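Local coordinates for protein arylmalonate decarboxylase (Bordetella bronchiseptica, PDB 3IXL) that catalyses the enantioselective decarboxylation of 2-aryl-2-methylmalonates, taking up a proton and releasing carbon dioxide to give 2-arylpropionates, at residues Y28-F33 with K228-Y233; S105-N110 with F216-R221. The protein carries 2 engineered substitutions. All blocks are in the same frame, centred on the assembly; numbering follows the deposited sequence.

Contact 1: Y28-F33 with K228-Y233; sequences YPDLPF and KARPGY
Tyr28, Pro29 and Asp30 meet Lys228, Ala229 and Arg230 in a surface contact between two loops, one leading from helix 23-27 into strand 33-37, the other joining helices 211-222 and 235-238. No direct hydrogen bond links the two segments. The Tyr28 ring lies with one face against the CB of Ala229, a CH-pi contact with that atom 4.1 Å from the ring centroid and 25° off the normal, displaced toward the rim. With CG anti to its carbonyl carbon (chi1 -62°), the Tyr28 ring reaches the other segment, its CE2 3.5 Å from Ala229 N; the same side chain also packs on Phe216 and Val220 of helix 211-222 and on Phe237.

A type I beta turn runs from Tyr28 to Leu31, closed by Leu31 N bonding to Tyr28 O at 3.1 Å, and sets Pro29 and Asp30 at its two central positions. Pro29 CG sits over the centre of the Arg230 guanidinium, 3.6 Å from CZ, and a bend at chi2 (-75°) helps bring that group over Pro29. Asp30 OD2 and Arg230 NH2, 4.4 Å apart, are too distant for a salt bridge. One water bridges them, donating to Asp30 OD2 and accepting from Arg230 NH2 in the guanidinium plane, at 2.7 Å from each.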
loop_
_atom_site.group_PDB
_atom_site.type_symbol
_atom_site.label_atom_id
_atom_site.label_comp_id
_atom_site.label_asym_id
_atom_site.label_seq_id
_atom_site.Cartn_x
_atom_site.Cartn_y
_atom_site.Cartn_z
ATOM N N TYR A 28 3.562 14.625 -0.229
ATOM C CA TYR A 28 3.167 15.475 -1.341
ATOM C C TYR A 28 2.308 16.623 -0.823
ATOM O O TYR A 28 1.118 16.691 -1.136
ATOM C CB TYR A 28 2.383 14.650 -2.371
ATOM C CG TYR A 28 3.172 13.520 -3.008
ATOM C CD1 TYR A 28 2.989 12.205 -2.597
ATOM C CD2 TYR A 28 4.078 13.772 -4.043
ATOM C CE1 TYR A 28 3.697 11.160 -3.184
ATOM C CE2 TYR A 28 4.794 12.740 -4.641
ATOM C CZ TYR A 28 4.590 11.432 -4.214
ATOM O OH TYR A 28 5.292 10.387 -4.780
ATOM N N PRO A 29 2.911 17.544 -0.041
ATOM C CA PRO A 29 2.124 18.585 0.621
ATOM C C PRO A 29 1.394 19.513 -0.338
ATOM O O PRO A 29 0.392 20.113 0.053
ATOM C CB PRO A 29 3.167 19.389 1.408
ATOM C CG PRO A 29 4.472 19.017 0.843
ATOM C CD PRO A 29 4.345 17.636 0.293
ATOM N N ASP A 30 1.873 19.616 -1.573
ATOM C CA ASP A 30 1.248 20.531 -2.534
ATOM C C ASP A 30 0.335 19.852 -3.556
ATOM O O ASP A 30 -0.087 20.471 -4.531
ATOM C CB ASP A 30 2.306 21.421 -3.174
ATOM C CG ASP A 30 3.020 22.305 -2.145
ATOM O OD1 ASP A 30 2.444 22.571 -1.057
ATOM O OD2 ASP A 30 4.153 22.734 -2.427
ATOM N N LEU A 31 0.005 18.584 -3.312
ATOM C CA LEU A 31 -0.954 17.869 -4.151
ATOM C C LEU A 31 -2.284 17.673 -3.429
ATOM O O LEU A 31 -2.293 17.401 -2.230
ATOM C CB LEU A 31 -0.397 16.512 -4.588
ATOM C CG LEU A 31 0.845 16.505 -5.472
ATOM C CD1 LEU A 31 1.067 15.082 -5.965
ATOM C CD2 LEU A 31 0.736 17.457 -6.654
ATOM N N PRO A 32 -3.411 17.842 -4.150
ATOM C CA PRO A 32 -4.734 17.593 -3.570
ATOM C C PRO A 32 -5.150 16.123 -3.644
ATOM O O PRO A 32 -5.085 15.490 -4.710
ATOM C CB PRO A 32 -5.657 18.446 -4.437
ATOM C CG PRO A 32 -4.984 18.449 -5.792
ATOM C CD PRO A 32 -3.498 18.345 -5.536
ATOM N N PHE A 33 -5.577 15.598 -2.510
ATOM C CA PHE A 33 -6.110 14.244 -2.428
ATOM C C PHE A 33 -7.516 14.294 -1.874
ATOM O O PHE A 33 -7.792 15.085 -0.976
ATOM C CB PHE A 33 -5.242 13.379 -1.508
ATOM C CG PHE A 33 -3.841 13.199 -2.000
ATOM C CD1 PHE A 33 -2.821 14.042 -1.552
ATOM C CD2 PHE A 33 -3.521 12.199 -2.915
ATOM C CE1 PHE A 33 -1.517 13.897 -2.011
ATOM C CE2 PHE A 33 -2.211 12.048 -3.379
ATOM C CZ PHE A 33 -1.213 12.899 -2.936
ATOM N N LYS A 228 7.232 15.071 -7.576
ATOM C CA LYS A 228 8.201 14.397 -6.709
ATOM C C LYS A 228 7.891 14.658 -5.245
ATOM O O LYS A 228 7.406 15.729 -4.879
ATOM C CB LYS A 228 9.638 14.820 -7.049
ATOM C CG LYS A 228 10.092 14.474 -8.479
ATOM C CD LYS A 228 9.933 12.984 -8.828
ATOM C CE LYS A 228 10.234 12.734 -10.304
ATOM N NZ LYS A 228 9.564 11.521 -10.847
ATOM N N ALA A 229 8.153 13.661 -4.409
ATOM C CA ALA A 229 7.896 13.794 -2.983
ATOM C C ALA A 229 8.982 14.619 -2.303
ATOM O O ALA A 229 10.104 14.744 -2.814
ATOM C CB ALA A 229 7.807 12.422 -2.327
ATOM N N ARG A 230 8.644 15.154 -1.137
ATOM C CA ARG A 230 9.644 15.747 -0.263
ATOM C C ARG A 230 10.683 14.671 0.070
ATOM O O ARG A 230 10.345 13.486 0.083
ATOM C CB ARG A 230 8.981 16.298 0.997
ATOM C CG ARG A 230 8.096 17.522 0.742
ATOM C CD ARG A 230 8.929 18.795 0.496
ATOM N NE ARG A 230 8.084 19.972 0.280
ATOM C CZ ARG A 230 7.621 20.760 1.247
ATOM N NH1 ARG A 230 7.918 20.522 2.516
ATOM N NH2 ARG A 230 6.858 21.803 0.942
ATOM N N PRO A 231 11.950 15.065 0.301
ATOM C CA PRO A 231 13.015 14.075 0.482
ATOM C C PRO A 231 13.016 13.406 1.853
ATOM O O PRO A 231 12.470 13.954 2.808
ATOM C CB PRO A 231 14.291 14.906 0.308
ATOM C CG PRO A 231 13.905 16.240 0.784
ATOM C CD PRO A 231 12.466 16.444 0.385
ATOM N N GLY A 232 13.640 12.234 1.925
ATOM C CA GLY A 232 13.876 11.547 3.195
ATOM C C GLY A 232 12.880 10.465 3.568
ATOM O O GLY A 232 12.856 10.008 4.719
ATOM N N TYR A 233 12.051 10.052 2.611
ATOM C CA TYR A 233 11.043 9.027 2.889
ATOM C C TYR A 233 11.351 7.697 2.219
ATOM O O TYR A 233 10.473 6.831 2.122
ATOM C CB TYR A 233 9.651 9.513 2.493
ATOM C CG TYR A 233 9.217 10.742 3.238
ATOM C CD1 TYR A 233 9.065 11.955 2.579
ATOM C CD2 TYR A 233 8.968 10.696 4.603
ATOM C CE1 TYR A 233 8.662 13.092 3.259
ATOM C CE2 TYR A 233 8.557 11.828 5.298
ATOM C CZ TYR A 233 8.412 13.022 4.617
ATOM O OH TYR A 233 8.010 14.147 5.292
HETATM O O HOH W 1 6.746 22.660 -1.658
#

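Contact 2: S105-N110 with F216-R221; sequences STAVLN and FWDAVR
Asp218 OD2 accepts three hydrogen bonds, one from Asn110 on the facing helix and two, as an intrahelical salt bridge, from Arg221 one turn further along its own. The axes of 105-110 and 216-221 approach to 8.8 Å and cross nearly perpendicularly, at 92°. The contact ties helix 104-114, next after strand 101-103, to helix 211-222, which follows strand 208-210; those strands belong to different four-stranded parallel sheets of the two-domain alpha/beta fold of the Asp/Glu racemase clan. Asn110 ND2 reaches Asp218 OD2 at 3.0 Å on the syn side, tilted out of the carboxylate plane, with the acceptor close to the amide plane. Arg221 approaches side-on and from above the carboxylate plane, with NE 3.0 Å and NH1 2.8 Å from that same Asp218 OD2; the bend at chi3 (64°) turns the guanidinium back toward it. A carboxylate held this way probably stays ionised. Its other oxygen, OD1, bonds to Thr102 OG1, a further tie to strand 101-103.

Next to the polar group the small Ala107 side chain allows a close approach: its CB touches Asp218 CB at a tight 3.3 Å, and the two CA atoms are 5.1 Å apart. With CG anti to the Asp218 backbone N (chi1 175°), the carboxylate lies alongside Ala107. Trp217 flanks the crossing, meeting Asn110 through its ring edge, where CZ3 is 3.7 Å from Asn110 CB.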
loop_
_atom_site.group_PDB
_atom_site.type_symbol
_atom_site.label_atom_id
_atom_site.label_comp_id
_atom_site.label_asym_id
_atom_site.label_seq_id
_atom_site.Cartn_x
_atom_site.Cartn_y
_atom_site.Cartn_z
ATOM N N SER A 105 -1.995 -2.879 -3.836
ATOM C CA SER A 105 -1.199 -4.058 -4.210
ATOM C C SER A 105 -0.392 -3.826 -5.483
ATOM O O SER A 105 0.778 -4.208 -5.558
ATOM C CB SER A 105 -2.076 -5.295 -4.362
ATOM O OG SER A 105 -2.473 -5.778 -3.091
ATOM N N THR A 106 -1.005 -3.218 -6.498
ATOM C CA THR A 106 -0.260 -2.846 -7.692
ATOM C C THR A 106 0.850 -1.859 -7.340
ATOM O O THR A 106 1.965 -1.945 -7.863
ATOM C CB THR A 106 -1.203 -2.247 -8.722
ATOM O OG1 THR A 106 -2.042 -3.295 -9.208
ATOM C CG2 THR A 106 -0.456 -1.588 -9.882
ATOM N N ALA A 107 0.549 -0.934 -6.426
ATOM C CA ALA A 107 1.549 0.036 -5.985
ATOM C C ALA A 107 2.787 -0.636 -5.412
ATOM O O ALA A 107 3.909 -0.250 -5.735
ATOM C CB ALA A 107 0.943 0.984 -4.948
ATOM N N VAL A 108 2.602 -1.635 -4.553
ATOM C CA VAL A 108 3.782 -2.242 -3.941
ATOM C C VAL A 108 4.529 -3.118 -4.944
ATOM O O VAL A 108 5.762 -3.171 -4.909
ATOM C CB VAL A 108 3.494 -2.991 -2.606
ATOM C CG1 VAL A 108 2.890 -2.050 -1.563
ATOM C CG2 VAL A 108 2.608 -4.175 -2.818
ATOM N N LEU A 109 3.813 -3.762 -5.867
ATOM C CA LEU A 109 4.499 -4.502 -6.941
ATOM C C LEU A 109 5.337 -3.543 -7.771
ATOM O O LEU A 109 6.496 -3.819 -8.075
ATOM C CB LEU A 109 3.499 -5.179 -7.870
ATOM C CG LEU A 109 2.664 -6.346 -7.374
ATOM C CD1 LEU A 109 1.717 -6.751 -8.485
ATOM C CD2 LEU A 109 3.571 -7.512 -6.981
ATOM N N ASN A 110 4.748 -2.408 -8.134
ATOM C CA ASN A 110 5.478 -1.422 -8.917
ATOM C C ASN A 110 6.689 -0.889 -8.160
ATOM O O ASN A 110 7.760 -0.715 -8.740
ATOM C CB ASN A 110 4.563 -0.270 -9.335
ATOM C CG ASN A 110 3.603 -0.666 -10.446
ATOM O OD1 ASN A 110 3.792 -1.677 -11.137
ATOM N ND2 ASN A 110 2.545 0.114 -10.600
ATOM N N PHE A 216 0.709 6.173 -2.367
ATOM C CA PHE A 216 0.812 7.564 -2.805
ATOM C C PHE A 216 1.713 7.721 -4.015
ATOM O O PHE A 216 1.347 8.375 -4.978
ATOM C CB PHE A 216 1.290 8.466 -1.661
ATOM C CG PHE A 216 0.200 8.826 -0.701
ATOM C CD1 PHE A 216 -0.036 8.055 0.427
ATOM C CD2 PHE A 216 -0.628 9.917 -0.960
ATOM C CE1 PHE A 216 -1.074 8.367 1.299
ATOM C CE2 PHE A 216 -1.670 10.246 -0.097
ATOM C CZ PHE A 216 -1.900 9.472 1.028
ATOM N N TRP A 217 2.888 7.104 -3.953
ATOM C CA TRP A 217 3.856 7.177 -5.041
ATOM C C TRP A 217 3.220 6.691 -6.344
ATOM O O TRP A 217 3.367 7.302 -7.404
ATOM C CB TRP A 217 5.063 6.308 -4.664
ATOM C CG TRP A 217 6.060 6.119 -5.765
ATOM C CD1 TRP A 217 7.069 6.967 -6.111
ATOM C CD2 TRP A 217 6.156 4.992 -6.641
ATOM N NE1 TRP A 217 7.783 6.442 -7.170
ATOM C CE2 TRP A 217 7.237 5.231 -7.513
ATOM C CE3 TRP A 217 5.423 3.808 -6.780
ATOM C CZ2 TRP A 217 7.602 4.324 -8.517
ATOM C CZ3 TRP A 217 5.786 2.910 -7.777
ATOM C CH2 TRP A 217 6.864 3.175 -8.629
ATOM N N ASP A 218 2.496 5.586 -6.251
ATOM C CA ASP A 218 1.902 4.936 -7.408
ATOM C C ASP A 218 0.728 5.731 -7.970
ATOM O O ASP A 218 0.556 5.806 -9.191
ATOM C CB ASP A 218 1.467 3.530 -6.988
ATOM C CG ASP A 218 0.722 2.791 -8.067
ATOM O OD1 ASP A 218 -0.504 2.568 -7.891
ATOM O OD2 ASP A 218 1.376 2.390 -9.058
ATOM N N ALA A 219 -0.079 6.327 -7.087
ATOM C CA ALA A 219 -1.184 7.178 -7.528
ATOM C C ALA A 219 -0.660 8.426 -8.230
ATOM O O ALA A 219 -1.193 8.844 -9.263
ATOM C CB ALA A 219 -2.055 7.563 -6.347
ATOM N N VAL A 220 0.405 9.007 -7.681
ATOM C CA VAL A 220 1.019 10.190 -8.284
ATOM C C VAL A 220 1.653 9.831 -9.625
ATOM O O VAL A 220 1.581 10.603 -10.590
ATOM C CB VAL A 220 2.026 10.849 -7.316
ATOM C CG1 VAL A 220 2.820 11.938 -8.000
ATOM C CG2 VAL A 220 1.289 11.407 -6.108
ATOM N N ARG A 221 2.253 8.649 -9.687
ATOM C CA ARG A 221 2.757 8.082 -10.948
ATOM C C ARG A 221 1.655 8.062 -12.011
ATOM O O ARG A 221 1.847 8.543 -13.132
ATOM C CB ARG A 221 3.282 6.662 -10.715
ATOM C CG ARG A 221 3.683 5.917 -11.991
ATOM C CD ARG A 221 3.853 4.424 -11.763
ATOM N NE ARG A 221 2.598 3.763 -11.376
ATOM C CZ ARG A 221 1.626 3.402 -12.219
ATOM N NH1 ARG A 221 0.540 2.786 -11.747
ATOM N NH2 ARG A 221 1.720 3.661 -13.527
#

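In the fold
Helix 211-222 supplies one side of contact 2 and packs against segment 28-33 of contact 1; the contact centres lie about 14 Å apart. Contact 2 is partly buried, its centre about 7 Å from that of the chain, whereas contact 1 lies at the surface, about 16 Å from it. Although they bury similar areas (225 and 231 Å²), their chemistry differs: a direct hydrogen bond and an intrahelical salt bridge converge on one oxygen in contact 2, while contact 1 relies on packing over the faces of a ring and a guanidinium, and on a bridging water. They touch where Tyr28 OH meets Trp217 CA at 3.5 Å and Leu31 CD1 meets Val220 CG2 at 3.7 Å; Phe33 and Phe216 also pack edge-to-face.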